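Local coordinates for protein regulator of nonsense transcripts 2 (Homo sapiens, PDB 4CEM) that acts in nonsense-mediated mRNA decay as the factor UPF2 and contains three MIF4G domains, of which this is the first, at residues S92-I100 with K145-I153; E257-N265 with R279-Y290. All blocks are in the same frame, centred on the assembly; numbering follows the deposited sequence.

Contact 1: residues S92-I100 with K145-I153; sequences SIVEAKLKI and KLRTDLRFI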
loop_
_atom_site.group_PDB
_atom_site.type_symbol
_atom_site.label_atom_id
_atom_site.label_comp_id
_atom_site.label_asym_id
_atom_site.label_seq_id
_atom_site.Cartn_x
_atom_site.Cartn_y
_atom_site.Cartn_z
ATOM N N SER A 92 -11.993 -14.401 -5.516
ATOM C CA SER A 92 -12.257 -13.262 -6.407
ATOM C C SER A 92 -11.638 -11.977 -5.852
ATOM O O SER A 92 -10.949 -11.251 -6.556
ATOM C CB SER A 92 -13.762 -13.065 -6.591
ATOM O OG SER A 92 -14.355 -14.190 -7.216
ATOM N N ILE A 93 -11.878 -11.720 -4.571
ATOM C CA ILE A 93 -11.365 -10.527 -3.888
ATOM C C ILE A 93 -9.834 -10.454 -3.925
ATOM O O ILE A 93 -9.274 -9.400 -4.203
ATOM C CB ILE A 93 -11.868 -10.464 -2.422
ATOM C CG1 ILE A 93 -13.374 -10.179 -2.384
ATOM C CG2 ILE A 93 -11.115 -9.410 -1.626
ATOM C CD1 ILE A 93 -14.019 -10.455 -1.045
ATOM N N VAL A 94 -9.152 -11.562 -3.657
ATOM C CA VAL A 94 -7.689 -11.543 -3.650
ATOM C C VAL A 94 -7.086 -11.367 -5.052
ATOM O O VAL A 94 -6.073 -10.686 -5.213
ATOM C CB VAL A 94 -7.105 -12.804 -2.987
ATOM C CG1 VAL A 94 -5.585 -12.800 -3.082
ATOM C CG2 VAL A 94 -7.552 -12.888 -1.536
ATOM N N GLU A 95 -7.714 -11.957 -6.063
ATOM C CA GLU A 95 -7.199 -11.882 -7.437
ATOM C C GLU A 95 -7.559 -10.569 -8.139
ATOM O O GLU A 95 -6.805 -10.093 -8.977
ATOM C CB GLU A 95 -7.718 -13.064 -8.258
ATOM C CG GLU A 95 -7.202 -14.424 -7.779
ATOM C CD GLU A 95 -8.168 -15.582 -8.040
ATOM O OE1 GLU A 95 -9.289 -15.349 -8.567
ATOM O OE2 GLU A 95 -7.805 -16.736 -7.704
ATOM N N ALA A 96 -8.710 -9.996 -7.801
ATOM C CA ALA A 96 -9.185 -8.768 -8.436
ATOM C C ALA A 96 -8.096 -7.695 -8.548
ATOM O O ALA A 96 -7.343 -7.459 -7.610
ATOM C CB ALA A 96 -10.375 -8.216 -7.671
ATOM N N LYS A 97 -8.021 -7.048 -9.706
ATOM C CA LYS A 97 -7.033 -6.000 -9.955
ATOM C C LYS A 97 -7.655 -4.645 -9.648
ATOM O O LYS A 97 -8.461 -4.130 -10.420
ATOM C CB LYS A 97 -6.557 -6.059 -11.407
ATOM C CG LYS A 97 -5.827 -7.351 -11.754
ATOM C CD LYS A 97 -6.032 -7.742 -13.210
ATOM C CE LYS A 97 -5.502 -9.140 -13.497
ATOM N NZ LYS A 97 -5.998 -9.660 -14.804
ATOM N N LEU A 98 -7.282 -4.083 -8.504
ATOM C CA LEU A 98 -7.885 -2.854 -8.009
ATOM C C LEU A 98 -7.017 -1.651 -8.337
ATOM O O LEU A 98 -5.807 -1.684 -8.141
ATOM C CB LEU A 98 -8.050 -2.936 -6.491
ATOM C CG LEU A 98 -8.949 -4.042 -5.939
ATOM C CD1 LEU A 98 -8.656 -4.296 -4.464
ATOM C CD2 LEU A 98 -10.412 -3.681 -6.141
ATOM N N LYS A 99 -7.630 -0.580 -8.819
ATOM C CA LYS A 99 -6.926 0.686 -8.929
ATOM C C LYS A 99 -6.783 1.298 -7.544
ATOM O O LYS A 99 -7.545 0.997 -6.621
ATOM C CB LYS A 99 -7.677 1.667 -9.819
ATOM C CG LYS A 99 -7.869 1.192 -11.247
ATOM C CD LYS A 99 -8.973 1.978 -11.944
ATOM C CE LYS A 99 -9.618 1.163 -13.054
ATOM N NZ LYS A 99 -11.097 1.296 -12.995
ATOM N N ILE A 100 -5.810 2.187 -7.420
ATOM C CA ILE A 100 -5.579 2.911 -6.179
ATOM C C ILE A 100 -6.905 3.406 -5.589
ATOM O O ILE A 100 -7.144 3.264 -4.397
ATOM C CB ILE A 100 -4.626 4.104 -6.424
ATOM C CG1 ILE A 100 -3.239 3.615 -6.884
ATOM C CG2 ILE A 100 -4.483 4.943 -5.168
ATOM C CD1 ILE A 100 -2.673 4.379 -8.071
ATOM N N LYS A 145 0.465 -5.137 -8.911
ATOM C CA LYS A 145 -0.480 -5.841 -8.033
ATOM C C LYS A 145 0.036 -5.916 -6.590
ATOM O O LYS A 145 -0.730 -5.684 -5.647
ATOM C CB LYS A 145 -0.773 -7.242 -8.586
ATOM C CG LYS A 145 -1.709 -8.113 -7.751
ATOM C CD LYS A 145 -3.133 -7.581 -7.706
ATOM C CE LYS A 145 -4.140 -8.679 -7.364
ATOM N NZ LYS A 145 -3.732 -9.535 -6.210
ATOM N N LEU A 146 1.318 -6.242 -6.416
ATOM C CA LEU A 146 1.927 -6.252 -5.079
ATOM C C LEU A 146 1.801 -4.888 -4.389
ATOM O O LEU A 146 1.633 -4.823 -3.173
ATOM C CB LEU A 146 3.403 -6.665 -5.135
ATOM C CG LEU A 146 4.180 -6.631 -3.806
ATOM C CD1 LEU A 146 3.633 -7.633 -2.790
ATOM C CD2 LEU A 146 5.654 -6.881 -4.057
ATOM N N ARG A 147 1.878 -3.802 -5.156
ATOM C CA ARG A 147 1.703 -2.472 -4.577
ATOM C C ARG A 147 0.342 -2.359 -3.907
ATOM O O ARG A 147 0.247 -2.082 -2.707
ATOM C CB ARG A 147 1.851 -1.375 -5.629
ATOM C CG ARG A 147 1.866 0.013 -5.015
ATOM C CD ARG A 147 2.340 1.084 -5.978
ATOM N NE ARG A 147 1.221 1.601 -6.756
ATOM C CZ ARG A 147 0.972 1.327 -8.035
ATOM N NH1 ARG A 147 1.770 0.536 -8.750
ATOM N NH2 ARG A 147 -0.096 1.867 -8.610
ATOM N N THR A 148 -0.707 -2.594 -4.689
ATOM C CA THR A 148 -2.067 -2.521 -4.182
ATOM C C THR A 148 -2.291 -3.559 -3.089
ATOM O O THR A 148 -2.861 -3.247 -2.043
ATOM C CB THR A 148 -3.089 -2.708 -5.313
ATOM O OG1 THR A 148 -2.752 -1.841 -6.399
ATOM C CG2 THR A 148 -4.489 -2.370 -4.835
ATOM N N ASP A 149 -1.828 -4.783 -3.326
ATOM C CA ASP A 149 -1.988 -5.859 -2.350
ATOM C C ASP A 149 -1.494 -5.431 -0.980
ATOM O O ASP A 149 -2.180 -5.624 0.029
ATOM C CB ASP A 149 -1.226 -7.123 -2.778
ATOM C CG ASP A 149 -1.930 -7.906 -3.879
ATOM O OD1 ASP A 149 -2.956 -7.424 -4.405
ATOM O OD2 ASP A 149 -1.446 -9.015 -4.216
ATOM N N LEU A 150 -0.298 -4.852 -0.947
ATOM C CA LEU A 150 0.301 -4.444 0.318
ATOM C C LEU A 150 -0.578 -3.396 0.999
ATOM O O LEU A 150 -0.849 -3.487 2.191
ATOM C CB LEU A 150 1.720 -3.920 0.116
ATOM C CG LEU A 150 2.545 -3.807 1.402
ATOM C CD1 LEU A 150 2.894 -5.185 1.938
ATOM C CD2 LEU A 150 3.809 -2.990 1.174
ATOM N N ARG A 151 -1.046 -2.417 0.238
ATOM C CA ARG A 151 -1.948 -1.426 0.796
ATOM C C ARG A 151 -3.229 -2.086 1.281
ATOM O O ARG A 151 -3.749 -1.745 2.350
ATOM C CB ARG A 151 -2.290 -0.355 -0.231
ATOM C CG ARG A 151 -3.383 0.591 0.244
ATOM C CD ARG A 151 -3.817 1.524 -0.857
ATOM N NE ARG A 151 -4.930 2.361 -0.430
ATOM C CZ ARG A 151 -5.533 3.254 -1.209
ATOM N NH1 ARG A 151 -5.136 3.428 -2.463
ATOM N NH2 ARG A 151 -6.540 3.977 -0.734
ATOM N N PHE A 152 -3.737 -3.019 0.479
ATOM C CA PHE A 152 -4.992 -3.699 0.773
ATOM C C PHE A 152 -4.874 -4.466 2.097
ATOM O O PHE A 152 -5.654 -4.221 3.012
ATOM C CB PHE A 152 -5.363 -4.624 -0.388
ATOM C CG PHE A 152 -6.803 -5.121 -0.384
ATOM C CD1 PHE A 152 -7.697 -4.834 0.646
ATOM C CD2 PHE A 152 -7.257 -5.901 -1.445
ATOM C CE1 PHE A 152 -8.992 -5.318 0.614
ATOM C CE2 PHE A 152 -8.551 -6.385 -1.475
ATOM C CZ PHE A 152 -9.419 -6.091 -0.446
ATOM N N ILE A 153 -3.888 -5.356 2.227
ATOM C CA ILE A 153 -3.739 -6.111 3.486
ATOM C C ILE A 153 -3.461 -5.190 4.680
ATOM O O ILE A 153 -3.876 -5.496 5.818
ATOM C CB ILE A 153 -2.689 -7.251 3.417
ATOM C CG1 ILE A 153 -1.278 -6.705 3.229
ATOM C CG2 ILE A 153 -3.036 -8.248 2.312
ATOM C CD1 ILE A 153 -0.222 -7.786 3.256
#

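Contact 2: residues E257-N265 with R279-Y290; sequences ELQNTERQN and RHKQYEEFAMSY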
loop_
_atom_site.group_PDB
_atom_site.type_symbol
_atom_site.label_atom_id
_atom_site.label_comp_id
_atom_site.label_asym_id
_atom_site.label_seq_id
_atom_site.Cartn_x
_atom_site.Cartn_y
_atom_site.Cartn_z
ATOM N N GLU A 257 29.011 7.516 -10.009
ATOM C CA GLU A 257 29.161 6.886 -11.323
ATOM C C GLU A 257 28.405 7.604 -12.437
ATOM O O GLU A 257 28.519 7.222 -13.596
ATOM C CB GLU A 257 28.736 5.418 -11.261
ATOM C CG GLU A 257 29.617 4.577 -10.346
ATOM C CD GLU A 257 29.040 3.202 -10.060
ATOM O OE1 GLU A 257 28.343 2.651 -10.940
ATOM O OE2 GLU A 257 29.289 2.671 -8.954
ATOM N N LEU A 258 27.621 8.622 -12.089
ATOM C CA LEU A 258 27.078 9.542 -13.084
ATOM C C LEU A 258 28.113 10.626 -13.376
ATOM O O LEU A 258 28.309 11.003 -14.531
ATOM C CB LEU A 258 25.776 10.188 -12.599
ATOM C CG LEU A 258 25.138 11.225 -13.535
ATOM C CD1 LEU A 258 24.425 10.551 -14.699
ATOM C CD2 LEU A 258 24.180 12.123 -12.771
ATOM N N GLN A 259 28.770 11.122 -12.327
ATOM C CA GLN A 259 29.741 12.216 -12.463
ATOM C C GLN A 259 31.190 11.735 -12.693
ATOM O O GLN A 259 32.053 12.526 -13.082
ATOM C CB GLN A 259 29.641 13.176 -11.265
ATOM C CG GLN A 259 28.374 14.035 -11.285
ATOM C CD GLN A 259 28.298 15.047 -10.149
ATOM O OE1 GLN A 259 28.943 14.890 -9.109
ATOM N NE2 GLN A 259 27.498 16.090 -10.341
ATOM N N ASN A 260 31.445 10.444 -12.461
ATOM C CA ASN A 260 32.671 9.792 -12.944
ATOM C C ASN A 260 32.547 9.408 -14.416
ATOM O O ASN A 260 33.533 9.016 -15.033
ATOM C CB ASN A 260 33.025 8.546 -12.112
ATOM C CG ASN A 260 33.991 8.848 -10.975
ATOM O OD1 ASN A 260 34.609 9.913 -10.927
ATOM N ND2 ASN A 260 34.136 7.897 -10.059
ATOM N N THR A 261 31.335 9.503 -14.964
ATOM C CA THR A 261 31.103 9.324 -16.398
ATOM C C THR A 261 30.767 10.650 -17.104
ATOM O O THR A 261 30.679 10.687 -18.330
ATOM C CB THR A 261 29.988 8.288 -16.670
ATOM O OG1 THR A 261 30.049 7.244 -15.689
ATOM C CG2 THR A 261 30.145 7.674 -18.062
ATOM N N GLU A 262 30.566 11.724 -16.339
ATOM C CA GLU A 262 30.540 13.082 -16.899
ATOM C C GLU A 262 31.965 13.591 -16.997
ATOM O O GLU A 262 32.360 14.144 -18.022
ATOM C CB GLU A 262 29.731 14.045 -16.028
ATOM C CG GLU A 262 28.224 13.913 -16.168
ATOM C CD GLU A 262 27.462 14.733 -15.143
ATOM O OE1 GLU A 262 28.064 15.649 -14.541
ATOM O OE2 GLU A 262 26.259 14.460 -14.939
ATOM N N ARG A 263 32.728 13.400 -15.918
ATOM C CA ARG A 263 34.141 13.792 -15.867
ATOM C C ARG A 263 35.061 12.787 -16.583
ATOM O O ARG A 263 36.283 12.903 -16.501
ATOM C CB ARG A 263 34.590 14.024 -14.410
ATOM C CG ARG A 263 33.852 15.169 -13.714
ATOM C CD ARG A 263 34.463 15.565 -12.370
ATOM N NE ARG A 263 33.730 16.673 -11.736
ATOM C CZ ARG A 263 34.140 17.365 -10.668
ATOM N NH1 ARG A 263 35.299 17.092 -10.073
ATOM N NH2 ARG A 263 33.381 18.348 -10.186
ATOM N N GLN A 264 34.470 11.804 -17.268
ATOM C CA GLN A 264 35.190 10.946 -18.219
ATOM C C GLN A 264 34.899 11.365 -19.658
ATOM O O GLN A 264 35.763 11.252 -20.529
ATOM C CB GLN A 264 34.802 9.482 -18.023
ATOM C CG GLN A 264 35.469 8.531 -19.002
ATOM C CD GLN A 264 35.381 7.088 -18.556
ATOM O OE1 GLN A 264 35.917 6.715 -17.513
ATOM N NE2 GLN A 264 34.707 6.264 -19.351
ATOM N N ASN A 265 33.677 11.836 -19.904
ATOM C CA ASN A 265 33.322 12.440 -21.188
ATOM C C ASN A 265 34.054 13.751 -21.473
ATOM O O ASN A 265 34.000 14.250 -22.591
ATOM C CB ASN A 265 31.812 12.670 -21.273
ATOM C CG ASN A 265 31.036 11.377 -21.383
ATOM O OD1 ASN A 265 31.535 10.306 -21.020
ATOM N ND2 ASN A 265 29.812 11.463 -21.889
ATOM N N ARG A 279 26.893 6.805 -26.724
ATOM C CA ARG A 279 27.086 7.397 -25.393
ATOM C C ARG A 279 26.204 8.630 -25.161
ATOM O O ARG A 279 25.914 8.969 -24.015
ATOM C CB ARG A 279 28.560 7.759 -25.154
ATOM C CG ARG A 279 29.471 6.565 -24.889
ATOM C CD ARG A 279 30.853 7.002 -24.402
ATOM N NE ARG A 279 31.012 6.939 -22.944
ATOM C CZ ARG A 279 32.030 7.468 -22.257
ATOM N NH1 ARG A 279 33.005 8.131 -22.873
ATOM N NH2 ARG A 279 32.071 7.345 -20.933
ATOM N N HIS A 280 25.774 9.289 -26.238
ATOM C CA HIS A 280 24.835 10.412 -26.129
ATOM C C HIS A 280 23.383 9.971 -26.103
ATOM O O HIS A 280 22.476 10.806 -26.146
ATOM C CB HIS A 280 25.070 11.418 -27.253
ATOM C CG HIS A 280 24.843 12.855 -26.837
ATOM N ND1 HIS A 280 23.646 13.462 -26.947
ATOM C CD2 HIS A 280 25.713 13.796 -26.291
ATOM C CE1 HIS A 280 23.744 14.729 -26.498
ATOM N NE2 HIS A 280 25.008 14.931 -26.098
ATOM N N LYS A 281 23.151 8.658 -26.062
ATOM C CA LYS A 281 21.845 8.093 -25.695
ATOM C C LYS A 281 21.966 7.092 -24.535
ATOM O O LYS A 281 20.984 6.448 -24.164
ATOM C CB LYS A 281 21.193 7.420 -26.902
ATOM C CG LYS A 281 20.875 8.374 -28.040
ATOM C CD LYS A 281 20.419 7.614 -29.275
ATOM C CE LYS A 281 20.525 8.463 -30.530
ATOM N NZ LYS A 281 20.380 7.638 -31.761
ATOM N N GLN A 282 23.170 6.966 -23.971
ATOM C CA GLN A 282 23.420 6.139 -22.790
ATOM C C GLN A 282 23.401 7.002 -21.525
ATOM O O GLN A 282 22.923 6.568 -20.472
ATOM C CB GLN A 282 24.771 5.441 -22.910
ATOM C CG GLN A 282 25.001 4.365 -21.863
ATOM C CD GLN A 282 26.448 4.270 -21.430
ATOM O OE1 GLN A 282 27.361 4.350 -22.253
ATOM N NE2 GLN A 282 26.665 4.096 -20.133
ATOM N N TYR A 283 23.946 8.213 -21.633
ATOM C CA TYR A 283 23.815 9.225 -20.585
ATOM C C TYR A 283 22.355 9.648 -20.439
ATOM O O TYR A 283 21.891 9.911 -19.333
ATOM C CB TYR A 283 24.676 10.443 -20.916
ATOM C CG TYR A 283 24.632 11.546 -19.874
ATOM C CD1 TYR A 283 25.488 11.524 -18.773
ATOM C CD2 TYR A 283 23.746 12.617 -19.997
ATOM C CE1 TYR A 283 25.457 12.532 -17.823
ATOM C CE2 TYR A 283 23.708 13.629 -19.050
ATOM C CZ TYR A 283 24.566 13.582 -17.965
ATOM O OH TYR A 283 24.540 14.579 -17.018
ATOM N N GLU A 284 21.639 9.704 -21.560
ATOM C CA GLU A 284 20.201 9.992 -21.550
ATOM C C GLU A 284 19.351 8.878 -20.922
ATOM O O GLU A 284 18.133 9.024 -20.813
ATOM C CB GLU A 284 19.696 10.283 -22.970
ATOM C CG GLU A 284 19.736 11.751 -23.362
ATOM C CD GLU A 284 19.028 12.020 -24.679
ATOM O OE1 GLU A 284 18.933 11.092 -25.516
ATOM O OE2 GLU A 284 18.568 13.165 -24.880
ATOM N N GLU A 285 19.978 7.769 -20.531
ATOM C CA GLU A 285 19.293 6.708 -19.790
ATOM C C GLU A 285 19.835 6.542 -18.368
ATOM O O GLU A 285 19.075 6.196 -17.465
ATOM C CB GLU A 285 19.349 5.387 -20.562
ATOM C CG GLU A 285 18.483 5.395 -21.818
ATOM C CD GLU A 285 18.220 4.010 -22.388
ATOM O OE1 GLU A 285 19.134 3.158 -22.368
ATOM O OE2 GLU A 285 17.092 3.774 -22.871
ATOM N N PHE A 286 21.132 6.780 -18.168
ATOM C CA PHE A 286 21.702 6.831 -16.814
ATOM C C PHE A 286 21.138 8.004 -16.008
ATOM O O PHE A 286 20.815 7.847 -14.834
ATOM C CB PHE A 286 23.232 6.919 -16.853
ATOM C CG PHE A 286 23.924 5.590 -16.714
ATOM C CD1 PHE A 286 23.957 4.690 -17.776
ATOM C CD2 PHE A 286 24.553 5.240 -15.521
ATOM C CE1 PHE A 286 24.598 3.467 -17.650
ATOM C CE2 PHE A 286 25.197 4.019 -15.391
ATOM C CZ PHE A 286 25.220 3.131 -16.456
ATOM N N ALA A 287 21.019 9.171 -16.642
ATOM C CA ALA A 287 20.490 10.375 -15.983
ATOM C C ALA A 287 18.956 10.462 -15.991
ATOM O O ALA A 287 18.387 11.370 -15.385
ATOM C CB ALA A 287 21.084 11.625 -16.614
HETATM N N MSE A 288 18.293 9.535 -16.680
HETATM C CA MSE A 288 16.833 9.432 -16.627
HETATM C C MSE A 288 16.435 8.751 -15.348
HETATM O O MSE A 288 15.614 9.271 -14.591
HETATM C CB MSE A 288 16.308 8.615 -17.805
HETATM C CG MSE A 288 14.791 8.430 -17.777
HETATM SE SE MSE A 288 13.941 9.953 -18.693
HETATM C CE MSE A 288 12.665 10.567 -17.300
ATOM N N SER A 289 17.007 7.573 -15.108
ATOM C CA SER A 289 16.663 6.760 -13.944
ATOM C C SER A 289 17.241 7.328 -12.649
ATOM O O SER A 289 16.690 7.095 -11.571
ATOM C CB SER A 289 17.154 5.325 -14.126
ATOM O OG SER A 289 18.545 5.240 -13.887
ATOM N N TYR A 290 18.360 8.046 -12.750
ATOM C CA TYR A 290 18.895 8.774 -11.601
ATOM C C TYR A 290 17.869 9.807 -11.147
ATOM O O TYR A 290 17.529 9.872 -9.964
ATOM C CB TYR A 290 20.224 9.463 -11.940
ATOM C CG TYR A 290 20.734 10.390 -10.850
ATOM C CD1 TYR A 290 21.542 9.912 -9.820
ATOM C CD2 TYR A 290 20.406 11.747 -10.851
ATOM C CE1 TYR A 290 22.007 10.757 -8.823
ATOM C CE2 TYR A 290 20.866 12.599 -9.860
ATOM C CZ TYR A 290 21.664 12.100 -8.848
ATOM O OH TYR A 290 22.118 12.943 -7.861
#

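Contact 1: residues S92-I100 with K145-I153
The amine of Lys145 is gripped from two directions: its NZ donates to Val94 O across the contact over 2.8 Å and forms a salt bridge with Asp149 OD1, one turn further along its own helix, at 2.9 Å. This is a lysine set against the C-terminal end of a helix in the all-helical MIF4G fold, where helix 86-95 stops at Glu95 and the chain runs on as a loop beside helix 143-158. The bond to Val94 O is nearly straight on the carbonyl, with a C=O...N angle of 165°, and bends at chi2 (67°) and chi4 (47°) fold the lysine chain round so that its amine also meets the carboxylate. On the carboxylate side the syn lone pair of OD1 is used, while the second bond, to OD2, is weak. Lys145 CE passes the carbonyls of Glu95 and Ala96, while the charged NZ lies on Val94 O in the last turn, where it probably offsets part of the negative end of the helix dipole. Trp128 and His131 of helix 120-137 pack on the buried Asp149.

Next to this polar patch the contact turns apolar. Leu98 CD1 approaches Phe152 CE2 at 3.6 Å, crossing the phenylalanine at about a right angle, and Ile93 CG2 meets Phe152 CZ at 3.9 Å, so the ring bridges the last helical turn and the loop. Ala106 and Val107 of helix 103-116 also touch this ring. Leu98 CB rests 4.0 Å from Thr148 CG2, a methyl-to-methylene contact. At the far end Ile100 lies between two arginines: its CG2 is in the plane of the Arg151 guanidinium, at the edge, and its CD1 meets the edge of the Arg147 guanidinium, 3.6 Å from NH2.

Contact 2: residues E257-N265 with R279-Y290
Leu258 CD2 sits over the centre of the Tyr290 ring, a CH-pi contact of 4.3 Å to the centroid and only 10° off the ring normal. The Tyr283 ring has Ala287 CB above one face, offset toward the rim, and Glu262 OE2 in its plane at the edge. On one face of the Arg279 guanidinium lies Asn265 OD1, whose 3.0 Å approach to NH2 has too poor an angle for a hydrogen bond; Thr261 CG2 comes obliquely to the same NH2 at 3.5 Å.

Leu258 is a knob into a hole formed by Tyr283, Phe286, Ala287 and Tyr290, the arrangement by which the end of helix 230-259 packs against the opening turns of helix 283-303. Its CD1 reaches Tyr283 CE1 at 3.8 Å and Ala287 CB at 4.0 Å. With CG anti to the backbone N (chi1 -179°), Tyr283 extends across to the other segment, and its OH donates to Glu262 OE2 over 2.7 Å, meeting the oxygen from 49° above the carboxylate plane. Putting an alanine at Glu262 would probably leave the Tyr283 hydroxyl without this acceptor and, with CG gone from beside CE1, give the ring more freedom to shift. Thr261, in turn, is fastened to its own segment, OG1 donating to Glu257 O at 2.6 Å.

In the fold
Followed from the N terminus, the chain first closes contact 1, in which helix 143-158 comes back, after 44 intervening residues (largely helices 103-116 and 120-137), to the end of helix 86-95 and the loop after it. It then runs through helices 164-181, 189-204 and 209-218 into the long helix 230-259, whose far end begins contact 2. That contact closes a much shorter loop of 13 residues, containing helix 267-270, on helix 283-303. The two are in series, neither nesting nor crossing, with centres 36 Å apart and nearest atoms about 17 Å apart. Contact 1 is partly buried, 9 Å from the centre of the chain; contact 2 pairs two helices at the surface, 33 Å from it.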